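Local coordinates for D-alanyl-D-alanine carboxypeptidase DacD (Escherichia coli, PDB 5FSR), which removes the C-terminal D-alanine from peptidoglycan precursor peptides, acting as a serine-type DD-carboxypeptidase in cell-wall synthesis, at residues N61-T66 with G235-A240; H57-P62 with G177-A182; P101-S106 with H171-P176. All blocks are in the same frame, centred on the assembly; numbering follows the deposited sequence.

Contact 1. Residues N61-T66 with G235-A240; sequences NPASLT and GHTSGA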
ATOM      1  N   ASN A  61     -12.136  11.189   0.596  1.00 30.55           N
ATOM      2  CA  ASN A  61     -11.327  11.438   1.778  1.00 29.24           C
ATOM      3  C   ASN A  61     -10.792  10.128   2.353  1.00 27.25           C
ATOM      4  O   ASN A  61     -11.594   9.323   2.764  1.00 27.62           O
ATOM      5  CB  ASN A  61     -12.167  12.180   2.813  1.00 30.82           C
ATOM      6  CG  ASN A  61     -11.325  12.882   3.842  1.00 30.39           C
ATOM      7  OD1 ASN A  61     -10.334  12.335   4.345  1.00 28.54           O
ATOM      8  ND2 ASN A  61     -11.693  14.133   4.140  1.00 32.06           N
ATOM      9  N   PRO A  62      -9.442   9.941   2.404  1.00 25.34           N
ATOM     10  CA  PRO A  62      -8.847   8.720   2.961  1.00 23.94           C
ATOM     11  C   PRO A  62      -8.915   8.538   4.502  1.00 24.00           C
ATOM     12  O   PRO A  62      -8.715   7.402   4.981  1.00 23.52           O
ATOM     13  CB  PRO A  62      -7.366   8.826   2.522  1.00 22.51           C
ATOM     14  CG  PRO A  62      -7.097  10.275   2.472  1.00 23.06           C
ATOM     15  CD  PRO A  62      -8.388  10.945   2.119  1.00 24.79           C
ATOM     16  N   ALA A  63      -9.184   9.608   5.254  1.00 24.86           N
ATOM     17  CA  ALA A  63      -9.164   9.600   6.735  1.00 25.20           C
ATOM     18  C   ALA A  63      -7.800   9.089   7.240  1.00 23.71           C
ATOM     19  O   ALA A  63      -6.778   9.587   6.755  1.00 22.88           O
ATOM     20  CB  ALA A  63     -10.346   8.841   7.324  1.00 26.29           C
ATOM     21  N   SER A  64      -7.756   8.129   8.174  1.00 23.60           N
ATOM     22  CA  SER A  64      -6.468   7.639   8.744  1.00 22.60           C
ATOM     23  C   SER A  64      -5.492   7.048   7.713  1.00 21.30           C
ATOM     24  O   SER A  64      -4.281   7.006   7.971  1.00 20.73           O
ATOM     25  CB  SER A  64      -6.709   6.614   9.879  1.00 23.00           C
ATOM     26  OG  SER A  64      -7.405   5.484   9.418  1.00 23.18           O
ATOM     27  N   LEU A  65      -6.002   6.608   6.568  1.00 21.15           N
ATOM     28  CA  LEU A  65      -5.169   6.053   5.504  1.00 20.06           C
ATOM     29  C   LEU A  65      -4.087   6.997   5.001  1.00 19.46           C
ATOM     30  O   LEU A  65      -3.061   6.545   4.482  1.00 18.70           O
ATOM     31  CB  LEU A  65      -6.041   5.584   4.338  1.00 20.40           C
ATOM     32  CG  LEU A  65      -6.998   4.446   4.685  1.00 21.14           C
ATOM     33  CD1 LEU A  65      -7.854   4.067   3.489  1.00 21.60           C
ATOM     34  CD2 LEU A  65      -6.242   3.234   5.246  1.00 20.54           C
ATOM     35  N   THR A  66      -4.299   8.290   5.146  1.00 19.94           N
ATOM     36  CA  THR A  66      -3.206   9.245   5.035  1.00 19.84           C
ATOM     37  C   THR A  66      -1.900   8.774   5.757  1.00 19.17           C
ATOM     38  O   THR A  66      -0.812   9.017   5.273  1.00 18.85           O
ATOM     39  CB  THR A  66      -3.686  10.635   5.531  1.00 20.86           C
ATOM     40  OG1 THR A  66      -4.666  11.139   4.608  1.00 21.60           O
ATOM     41  CG2 THR A  66      -2.541  11.635   5.710  1.00 20.76           C
ATOM     42  N   GLY A 235     -10.010   1.648   7.903  1.00 30.81           N
ATOM     43  CA  GLY A 235     -10.396   2.979   8.294  1.00 31.18           C
ATOM     44  C   GLY A 235     -11.820   3.351   7.949  1.00 33.02           C
ATOM     45  O   GLY A 235     -12.599   2.565   7.362  1.00 33.25           O
ATOM     46  N   HIS A 236     -12.167   4.559   8.388  1.00 33.68           N
ATOM     47  CA  HIS A 236     -13.486   5.088   8.205  1.00 35.70           C
ATOM     48  C   HIS A 236     -13.457   6.602   7.967  1.00 35.96           C
ATOM     49  O   HIS A 236     -12.674   7.340   8.583  1.00 35.45           O
ATOM     50  CB  HIS A 236     -14.375   4.725   9.397  1.00 37.85           C
ATOM     51  CG  HIS A 236     -15.748   5.304   9.302  1.00 40.22           C
ATOM     52  ND1 HIS A 236     -16.058   6.534   9.831  1.00 41.46           N
ATOM     53  CD2 HIS A 236     -16.872   4.861   8.690  1.00 41.84           C
ATOM     54  CE1 HIS A 236     -17.327   6.808   9.594  1.00 43.71           C
ATOM     55  NE2 HIS A 236     -17.847   5.809   8.902  1.00 44.05           N
ATOM     56  N   THR A 237     -14.365   7.033   7.095  1.00 36.96           N
ATOM     57  CA  THR A 237     -14.464   8.391   6.622  1.00 37.23           C
ATOM     58  C   THR A 237     -15.870   8.815   6.978  1.00 39.45           C
ATOM     59  O   THR A 237     -16.821   8.373   6.328  1.00 40.39           O
ATOM     60  CB  THR A 237     -14.305   8.433   5.071  1.00 36.82           C
ATOM     61  OG1 THR A 237     -13.141   7.700   4.656  1.00 34.64           O
ATOM     62  CG2 THR A 237     -14.234   9.872   4.568  1.00 37.32           C
ATOM     63  N   SER A 238     -16.002   9.647   8.012  1.00 40.35           N
ATOM     64  CA  SER A 238     -17.260  10.295   8.392  1.00 42.81           C
ATOM     65  C   SER A 238     -18.209  10.520   7.196  1.00 44.11           C
ATOM     66  O   SER A 238     -17.888  11.273   6.265  1.00 43.85           O
ATOM     67  CB  SER A 238     -16.938  11.641   9.087  1.00 43.56           C
ATOM     68  OG  SER A 238     -18.101  12.248   9.663  1.00 46.22           O
ATOM     69  N   GLY A 239     -19.334   9.793   7.192  1.00 45.61           N
ATOM     70  CA  GLY A 239     -20.387   9.915   6.162  1.00 47.20           C
ATOM     71  C   GLY A 239     -20.064   9.468   4.743  1.00 45.61           C
ATOM     72  O   GLY A 239     -20.733   9.879   3.797  1.00 46.79           O
ATOM     73  N   ALA A 240     -19.025   8.652   4.597  1.00 42.93           N
ATOM     74  CA  ALA A 240     -18.593   8.115   3.300  1.00 41.32           C
ATOM     75  C   ALA A 240     -18.098   6.669   3.416  1.00 39.50           C
ATOM     76  O   ALA A 240     -17.319   6.215   2.582  1.00 37.74           O
ATOM     77  CB  ALA A 240     -17.487   9.012   2.715  1.00 39.75           C
TER
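At the active site, the SxxK motif that begins with Ser64 faces the end of the KTG strand, where Gly235 and Thr237 lie against Ser64, Ala63 and Asn61. By similarity Ser64 is the acylated nucleophile, with Lys67 and Ser130 near its side chain, and Lys233, which opens KTG, binds substrate. The polar link is Thr237 OG1, which donates to Asn61 O at 2.9 Å; the hydroxyl sits a little out of the carbonyl plane and also meets Asn243 ND2. Thr237 CG2 points anti to its own backbone N, and this turns the methyl onto Asn61 CB, 3.6 Å away. Ala63 CB lies against His236 O; their 3.0 Å separation is doubtfully short. Ser64 OG stands 4.1 Å from Gly235 CA, over a residue without a side chain. Behind this, Asn61 OD1 accepts from Ala63 N (3.1 Å, 161° at the hydrogen) in an Asx turn, and the same oxygen receives Gln178 NE2. The backbone oxygen of Asn61 thus ties the turn to Thr237, just after the KTG strand, while OD1 braces it from within and to Gln178, probably helping to set the nucleophile's position.

Contact 2. Residues H57-P62 with G177-A182; sequences HQQRNP and GQHSSA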
ATOM      1  N   HIS A  57     -10.757   6.064  -9.547  1.00 30.82           N
ATOM      2  CA  HIS A  57     -10.144   7.382  -9.584  1.00 31.33           C
ATOM      3  C   HIS A  57     -11.006   8.433  -8.870  1.00 32.64           C
ATOM      4  O   HIS A  57     -10.576   9.590  -8.725  1.00 33.24           O
ATOM      5  CB  HIS A  57      -9.858   7.831 -11.050  1.00 32.58           C
ATOM      6  CG  HIS A  57      -8.735   7.083 -11.722  1.00 31.79           C
ATOM      7  ND1 HIS A  57      -8.948   6.081 -12.653  1.00 32.15           N
ATOM      8  CD2 HIS A  57      -7.387   7.175 -11.580  1.00 30.85           C
ATOM      9  CE1 HIS A  57      -7.787   5.599 -13.063  1.00 31.25           C
ATOM     10  NE2 HIS A  57      -6.824   6.239 -12.420  1.00 30.75           N
ATOM     11  N   GLN A  58     -12.203   8.067  -8.404  1.00 33.44           N
ATOM     12  CA  GLN A  58     -13.013   9.019  -7.660  1.00 34.67           C
ATOM     13  C   GLN A  58     -12.238   9.521  -6.428  1.00 33.41           C
ATOM     14  O   GLN A  58     -11.647   8.726  -5.687  1.00 31.97           O
ATOM     15  CB  GLN A  58     -14.377   8.420  -7.260  1.00 35.97           C
ATOM     16  CG  GLN A  58     -15.068   9.095  -6.088  1.00 37.05           C
ATOM     17  CD  GLN A  58     -16.483   8.656  -5.861  1.00 38.89           C
ATOM     18  OE1 GLN A  58     -17.046   7.943  -6.661  1.00 39.87           O
ATOM     19  NE2 GLN A  58     -17.098   9.143  -4.762  1.00 40.10           N
ATOM     20  N   GLN A  59     -12.240  10.849  -6.246  1.00 34.23           N
ATOM     21  CA  GLN A  59     -11.636  11.502  -5.093  1.00 33.28           C
ATOM     22  C   GLN A  59     -12.525  11.265  -3.885  1.00 33.42           C
ATOM     23  O   GLN A  59     -13.704  11.597  -3.891  1.00 35.24           O
ATOM     24  CB  GLN A  59     -11.398  13.011  -5.333  1.00 34.58           C
ATOM     25  CG  GLN A  59     -10.391  13.301  -6.449  1.00 34.39           C
ATOM     26  CD  GLN A  59      -9.848  14.736  -6.473  1.00 35.61           C
ATOM     27  OE1 GLN A  59     -10.178  15.578  -5.613  1.00 36.52           O
ATOM     28  NE2 GLN A  59      -8.948  15.004  -7.421  1.00 35.66           N
ATOM     29  N   ARG A  60     -11.922  10.676  -2.858  1.00 31.66           N
ATOM     30  CA  ARG A  60     -12.580  10.314  -1.605  1.00 31.67           C
ATOM     31  C   ARG A  60     -11.614  10.659  -0.492  1.00 30.11           C
ATOM     32  O   ARG A  60     -10.407  10.431  -0.601  1.00 28.72           O
ATOM     33  CB  ARG A  60     -12.877   8.820  -1.547  1.00 31.18           C
ATOM     34  CG  ARG A  60     -13.603   8.282  -2.770  1.00 32.37           C
ATOM     35  CD  ARG A  60     -13.764   6.775  -2.710  1.00 31.94           C
ATOM     36  NE  ARG A  60     -14.850   6.479  -1.804  1.00 33.50           N
ATOM     37  CZ  ARG A  60     -16.106   6.149  -2.122  1.00 35.47           C
ATOM     38  NH1 ARG A  60     -16.489   5.958  -3.374  1.00 36.22           N
ATOM     39  NH2 ARG A  60     -16.990   5.970  -1.128  1.00 36.97           N
ATOM     40  N   ASN A  61     -12.136  11.189   0.596  1.00 30.55           N
ATOM     41  CA  ASN A  61     -11.327  11.438   1.778  1.00 29.24           C
ATOM     42  C   ASN A  61     -10.792  10.128   2.353  1.00 27.25           C
ATOM     43  O   ASN A  61     -11.594   9.323   2.764  1.00 27.62           O
ATOM     44  CB  ASN A  61     -12.167  12.180   2.813  1.00 30.82           C
ATOM     45  CG  ASN A  61     -11.325  12.882   3.842  1.00 30.39           C
ATOM     46  OD1 ASN A  61     -10.334  12.335   4.345  1.00 28.54           O
ATOM     47  ND2 ASN A  61     -11.693  14.133   4.140  1.00 32.06           N
ATOM     48  N   PRO A  62      -9.442   9.941   2.404  1.00 25.34           N
ATOM     49  CA  PRO A  62      -8.847   8.720   2.961  1.00 23.94           C
ATOM     50  C   PRO A  62      -8.915   8.538   4.502  1.00 24.00           C
ATOM     51  O   PRO A  62      -8.715   7.402   4.981  1.00 23.52           O
ATOM     52  CB  PRO A  62      -7.366   8.826   2.522  1.00 22.51           C
ATOM     53  CG  PRO A  62      -7.097  10.275   2.472  1.00 23.06           C
ATOM     54  CD  PRO A  62      -8.388  10.945   2.119  1.00 24.79           C
ATOM     55  N   GLY A 177      -9.506  19.240   3.407  1.00 35.53           N
ATOM     56  CA  GLY A 177      -8.964  19.374   2.072  1.00 35.12           C
ATOM     57  C   GLY A 177      -8.345  18.105   1.542  1.00 32.68           C
ATOM     58  O   GLY A 177      -8.337  17.902   0.347  1.00 32.64           O
ATOM     59  N   GLN A 178      -7.784  17.262   2.407  1.00 30.68           N
ATOM     60  CA  GLN A 178      -7.095  16.057   1.920  1.00 28.67           C
ATOM     61  C   GLN A 178      -8.000  15.138   1.064  1.00 28.61           C
ATOM     62  O   GLN A 178      -9.200  15.053   1.281  1.00 29.71           O
ATOM     63  CB  GLN A 178      -6.471  15.238   3.061  1.00 27.02           C
ATOM     64  CG  GLN A 178      -7.466  14.330   3.771  1.00 26.91           C
ATOM     65  CD  GLN A 178      -6.868  13.510   4.881  1.00 25.65           C
ATOM     66  OE1 GLN A 178      -5.658  13.528   5.113  1.00 24.64           O
ATOM     67  NE2 GLN A 178      -7.724  12.760   5.576  1.00 25.87           N
ATOM     68  N   HIS A 179      -7.401  14.439   0.113  1.00 27.54           N
ATOM     69  CA  HIS A 179      -8.131  13.497  -0.746  1.00 27.42           C
ATOM     70  C   HIS A 179      -7.176  12.497  -1.394  1.00 25.84           C
ATOM     71  O   HIS A 179      -5.987  12.770  -1.523  1.00 25.26           O
ATOM     72  CB  HIS A 179      -8.959  14.234  -1.824  1.00 29.13           C
ATOM     73  CG  HIS A 179      -8.170  15.221  -2.639  1.00 29.75           C
ATOM     74  ND1 HIS A 179      -7.328  14.845  -3.669  1.00 28.98           N
ATOM     75  CD2 HIS A 179      -8.117  16.574  -2.592  1.00 31.22           C
ATOM     76  CE1 HIS A 179      -6.794  15.921  -4.221  1.00 30.04           C
ATOM     77  NE2 HIS A 179      -7.249  16.982  -3.581  1.00 31.47           N
ATOM     78  N   SER A 180      -7.716  11.331  -1.752  1.00 25.36           N
ATOM     79  CA  SER A 180      -7.029  10.349  -2.573  1.00 24.29           C
ATOM     80  C   SER A 180      -8.058   9.544  -3.363  1.00 24.80           C
ATOM     81  O   SER A 180      -9.224   9.951  -3.461  1.00 26.11           O
ATOM     82  CB  SER A 180      -6.174   9.409  -1.730  1.00 22.78           C
ATOM     83  OG  SER A 180      -5.159   8.819  -2.536  1.00 21.93           O
ATOM     84  N   SER A 181      -7.600   8.425  -3.926  1.00 23.80           N
ATOM     85  CA  SER A 181      -8.425   7.530  -4.752  1.00 24.23           C
ATOM     86  C   SER A 181      -8.019   6.108  -4.430  1.00 23.10           C
ATOM     87  O   SER A 181      -6.887   5.873  -3.947  1.00 22.00           O
ATOM     88  CB  SER A 181      -8.163   7.795  -6.226  1.00 24.74           C
ATOM     89  OG  SER A 181      -6.908   7.247  -6.643  1.00 23.52           O
ATOM     90  N   ALA A 182      -8.924   5.176  -4.682  1.00 23.55           N
ATOM     91  CA  ALA A 182      -8.625   3.760  -4.513  1.00 22.92           C
ATOM     92  C   ALA A 182      -7.361   3.390  -5.261  1.00 22.23           C
ATOM     93  O   ALA A 182      -6.452   2.827  -4.691  1.00 21.34           O
ATOM     94  CB  ALA A 182      -9.806   2.894  -4.976  1.00 23.92           C
TER
HETATM   95  O   HOH W   1     -11.811   5.822  -5.392  1.00 29.62           O
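Arg60 and Ser180 pair as a single antiparallel bridge, a hydrogen-bonded pair between two loops, and this is the tight part of the contact. Arg60 N donates to Ser180 O at 2.9 Å, almost in line with the C=O, and Ser180 N returns a bond to Arg60 O at 3.1 Å. Beside the bridge Gln59 CA adds a CA-H...O contact to Ser180 O. Further along, Gln178 NE2 reaches Asn61 OD1 at 2.9 Å, in the plane of its own amide, while the two amide planes stand 74° apart. With chi1 at 82°, Gln178 CG sits between its backbone N and carbonyl carbon, and the chain then runs straight, laying CG 3.9 Å from Pro62 CD. The other end of that amide, OE1, pairs with Thr66 OG1.

The side that carries Gln59 is looser and more open to solvent. Exposed Gln59 lies alongside His179, pointing the same way, with OE1 3.5 Å above the ring's centre and the planes only 14° apart; the two make no hydrogen bond, and His179 ND1 goes instead to Asp164 O. At the far end, beyond the bridge, a water takes over, donating to Gln58 O at 2.9 Å and accepting from Ala182 N at 3.0 Å, while Ser181 OG caps helix 182-193 at Asp184 N. Gripped at both its oxygen and its nitrogen, the Gln178 amide has its rotation settled, and it joins the Asx turn before Ser64 to Thr66 as a probable second-shell brace.

Contact 3. Residues P101-S106 with H171-P176; sequences PVFVGS and HGLDAP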
ATOM      1  N   PRO A 101      -6.585  19.516  21.633  1.00 54.83           N
ATOM      2  CA  PRO A 101      -7.905  19.053  21.190  1.00 54.90           C
ATOM      3  C   PRO A 101      -7.908  18.307  19.854  1.00 52.54           C
ATOM      4  O   PRO A 101      -8.795  17.481  19.633  1.00 53.05           O
ATOM      5  CB  PRO A 101      -8.731  20.350  21.087  1.00 57.37           C
ATOM      6  CG  PRO A 101      -7.800  21.474  21.394  1.00 57.90           C
ATOM      7  CD  PRO A 101      -6.655  20.898  22.149  1.00 56.76           C
ATOM      8  N   VAL A 102      -6.943  18.605  18.983  1.00 50.08           N
ATOM      9  CA  VAL A 102      -6.768  17.863  17.728  1.00 47.91           C
ATOM     10  C   VAL A 102      -6.805  16.351  18.001  1.00 46.62           C
ATOM     11  O   VAL A 102      -7.429  15.619  17.233  1.00 46.90           O
ATOM     12  CB  VAL A 102      -5.499  18.293  16.920  1.00 46.46           C
ATOM     13  CG1 VAL A 102      -4.210  18.040  17.691  1.00 45.58           C
ATOM     14  CG2 VAL A 102      -5.436  17.605  15.556  1.00 45.18           C
ATOM     15  N   PHE A 103      -6.197  15.898  19.108  1.00 45.81           N
ATOM     16  CA  PHE A 103      -6.026  14.451  19.386  1.00 44.23           C
ATOM     17  C   PHE A 103      -7.166  13.687  20.102  1.00 45.46           C
ATOM     18  O   PHE A 103      -7.313  12.487  19.874  1.00 43.91           O
ATOM     19  CB  PHE A 103      -4.712  14.190  20.156  1.00 43.25           C
ATOM     20  CG  PHE A 103      -3.456  14.549  19.393  1.00 41.33           C
ATOM     21  CD1 PHE A 103      -3.257  14.102  18.121  1.00 39.57           C
ATOM     22  CD2 PHE A 103      -2.455  15.309  19.986  1.00 41.67           C
ATOM     23  CE1 PHE A 103      -2.113  14.431  17.430  1.00 38.44           C
ATOM     24  CE2 PHE A 103      -1.309  15.641  19.298  1.00 40.43           C
ATOM     25  CZ  PHE A 103      -1.140  15.200  18.013  1.00 38.71           C
ATOM     26  N   VAL A 104      -7.953  14.336  20.969  1.00 47.78           N
ATOM     27  CA  VAL A 104      -8.821  13.566  21.900  1.00 49.25           C
ATOM     28  C   VAL A 104      -9.846  12.719  21.115  1.00 48.96           C
ATOM     29  O   VAL A 104     -10.481  13.203  20.162  1.00 49.51           O
ATOM     30  CB  VAL A 104      -9.507  14.441  22.968  1.00 51.95           C
ATOM     31  CG1 VAL A 104     -10.641  13.674  23.638  1.00 54.01           C
ATOM     32  CG2 VAL A 104      -8.501  14.924  24.009  1.00 52.46           C
ATOM     33  N   GLY A 105      -9.971  11.445  21.494  1.00 48.19           N
ATOM     34  CA  GLY A 105     -10.835  10.498  20.771  1.00 47.60           C
ATOM     35  C   GLY A 105     -10.070   9.647  19.781  1.00 44.69           C
ATOM     36  O   GLY A 105     -10.455   8.506  19.508  1.00 45.23           O
ATOM     37  N   SER A 106      -8.971  10.195  19.263  1.00 41.95           N
ATOM     38  CA  SER A 106      -8.152   9.548  18.256  1.00 38.68           C
ATOM     39  C   SER A 106      -7.225   8.533  18.895  1.00 37.24           C
ATOM     40  O   SER A 106      -7.093   8.476  20.129  1.00 38.15           O
ATOM     41  CB  SER A 106      -7.298  10.591  17.528  1.00 37.31           C
ATOM     42  OG  SER A 106      -6.055  10.820  18.209  1.00 36.58           O
ATOM     43  N   HIS A 171      -1.281  13.355   9.987  1.00 24.06           N
ATOM     44  CA  HIS A 171      -2.007  12.222  10.523  1.00 23.63           C
ATOM     45  C   HIS A 171      -3.425  12.032   9.933  1.00 24.09           C
ATOM     46  O   HIS A 171      -4.098  11.089  10.310  1.00 23.95           O
ATOM     47  CB  HIS A 171      -2.128  12.379  12.061  1.00 24.33           C
ATOM     48  CG  HIS A 171      -2.276  13.794  12.520  1.00 25.37           C
ATOM     49  ND1 HIS A 171      -3.325  14.595  12.135  1.00 26.38           N
ATOM     50  CD2 HIS A 171      -1.487  14.561  13.314  1.00 25.87           C
ATOM     51  CE1 HIS A 171      -3.188  15.792  12.674  1.00 27.62           C
ATOM     52  NE2 HIS A 171      -2.094  15.792  13.415  1.00 27.26           N
ATOM     53  N   GLY A 172      -3.895  12.945   9.074  1.00 24.82           N
ATOM     54  CA  GLY A 172      -5.230  12.862   8.474  1.00 25.68           C
ATOM     55  C   GLY A 172      -6.350  13.486   9.270  1.00 27.51           C
ATOM     56  O   GLY A 172      -7.451  13.725   8.751  1.00 28.68           O
ATOM     57  N   LEU A 173      -6.107  13.724  10.550  1.00 28.10           N
ATOM     58  CA  LEU A 173      -7.013  14.528  11.374  1.00 30.09           C
ATOM     59  C   LEU A 173      -7.098  15.991  10.931  1.00 31.39           C
ATOM     60  O   LEU A 173      -6.179  16.500  10.288  1.00 30.98           O
ATOM     61  CB  LEU A 173      -6.610  14.461  12.855  1.00 30.45           C
ATOM     62  CG  LEU A 173      -6.393  13.125  13.584  1.00 29.64           C
ATOM     63  CD1 LEU A 173      -5.569  13.408  14.832  1.00 29.81           C
ATOM     64  CD2 LEU A 173      -7.723  12.453  13.915  1.00 30.70           C
ATOM     65  N   ASP A 174      -8.209  16.640  11.281  1.00 33.42           N
ATOM     66  CA  ASP A 174      -8.475  18.048  10.969  1.00 35.37           C
ATOM     67  C   ASP A 174      -7.913  18.451   9.614  1.00 34.86           C
ATOM     68  O   ASP A 174      -7.129  19.424   9.507  1.00 35.25           O
ATOM     69  CB  ASP A 174      -7.935  18.984  12.089  1.00 36.49           C
ATOM     70  CG  ASP A 174      -8.546  20.422  12.037  1.00 39.11           C
ATOM     71  OD1 ASP A 174      -9.371  20.731  11.116  1.00 40.24           O
ATOM     72  OD2 ASP A 174      -8.192  21.249  12.929  1.00 40.19           O
ATOM     73  N   ALA A 175      -8.329  17.691   8.585  1.00 34.07           N
ATOM     74  CA  ALA A 175      -7.882  17.874   7.209  1.00 33.26           C
ATOM     75  C   ALA A 175      -9.022  17.638   6.177  1.00 33.91           C
ATOM     76  O   ALA A 175      -9.017  16.650   5.441  1.00 32.48           O
ATOM     77  CB  ALA A 175      -6.692  16.966   6.945  1.00 31.06           C
ATOM     78  N   PRO A 176      -9.979  18.582   6.089  1.00 35.84           N
ATOM     79  CA  PRO A 176     -11.080  18.452   5.114  1.00 36.83           C
ATOM     80  C   PRO A 176     -10.666  18.634   3.637  1.00 36.35           C
ATOM     81  O   PRO A 176     -11.399  18.226   2.729  1.00 36.79           O
ATOM     82  CB  PRO A 176     -12.064  19.540   5.561  1.00 39.64           C
ATOM     83  CG  PRO A 176     -11.235  20.563   6.268  1.00 39.87           C
ATOM     84  CD  PRO A 176     -10.005  19.879   6.786  1.00 37.46           C
TER
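Phe103 and His171 make the aromatic part of this contact, an offset edge-to-face pair. The edge of Phe103 is turned to the face of His171, with ring centroids 5.9 Å apart and planes at 73°. The closest atoms are Phe103 CE1 and His171 CD2, at 4.2 Å, and CD2 lies at the rim of the phenyl ring near its plane. Val102 CG1 lies over the centre of one Phe103 face, so that face is covered by the neighbour in sequence while the edge meets His171.

Apolar contacts gather round Leu173. Its CG is anti to the carbonyl carbon (chi1 -52°), which sends the isobutyl end toward 101-106. There CD1 meets Val102 CG2 at 4.3 Å and Phe103 CD1 at 4.1 Å, and the same methyl covers part of a His171 face. The other branch, CD2, rests on Ser106 CB at 4.1 Å. Val102 CG2 comes obliquely to His171 CE1, also at 4.1 Å.

All this lies at the edge of the active site: the His171 side chain is close to that of Lys67, the proton acceptor by similarity, and His171, Leu173 and Phe103 all touch Asn132, the asparagine of the SxN motif begun by Ser130.

The hydrogen bonds here lie within one segment or the other, and Asn132 ND2 adds one from outside to Ser106 OG. Phe103 to Ser106 is a type II beta turn in which Phe103 O takes two donors, Ser106 N at 2.9 Å and Ser106 OG at 2.7 Å; the hydroxyl arrives in the carbonyl plane on a lone pair, at a C=O...O angle of 132°. On the other segment, Leu173 N makes a weak bond to His171 ND1 at the edge of the imidazole.

In the fold
Contacts 1 and 2 start from one stretch, the loop between strand 50-54 and helix 66-79, and share Asn61 and Pro62. From there the chain runs on to 101-106, which waits for 171-176 to close contact 3 round helices 119-127, 132-143 and 146-159. Soon afterwards 177-182 returns to 57-62 and closes contact 2, just ahead of helix 182-193. The end of strand 228-236 and the residues after it close contact 1. Contact 3 is thus nested inside the loops closed by both others. Contact 1 ties the loop ahead of helix 66-79 to the end of edge strand 228-236, while contacts 2 and 3 tie the stretch 171-181 to the loops 57-62 and 101-106 respectively.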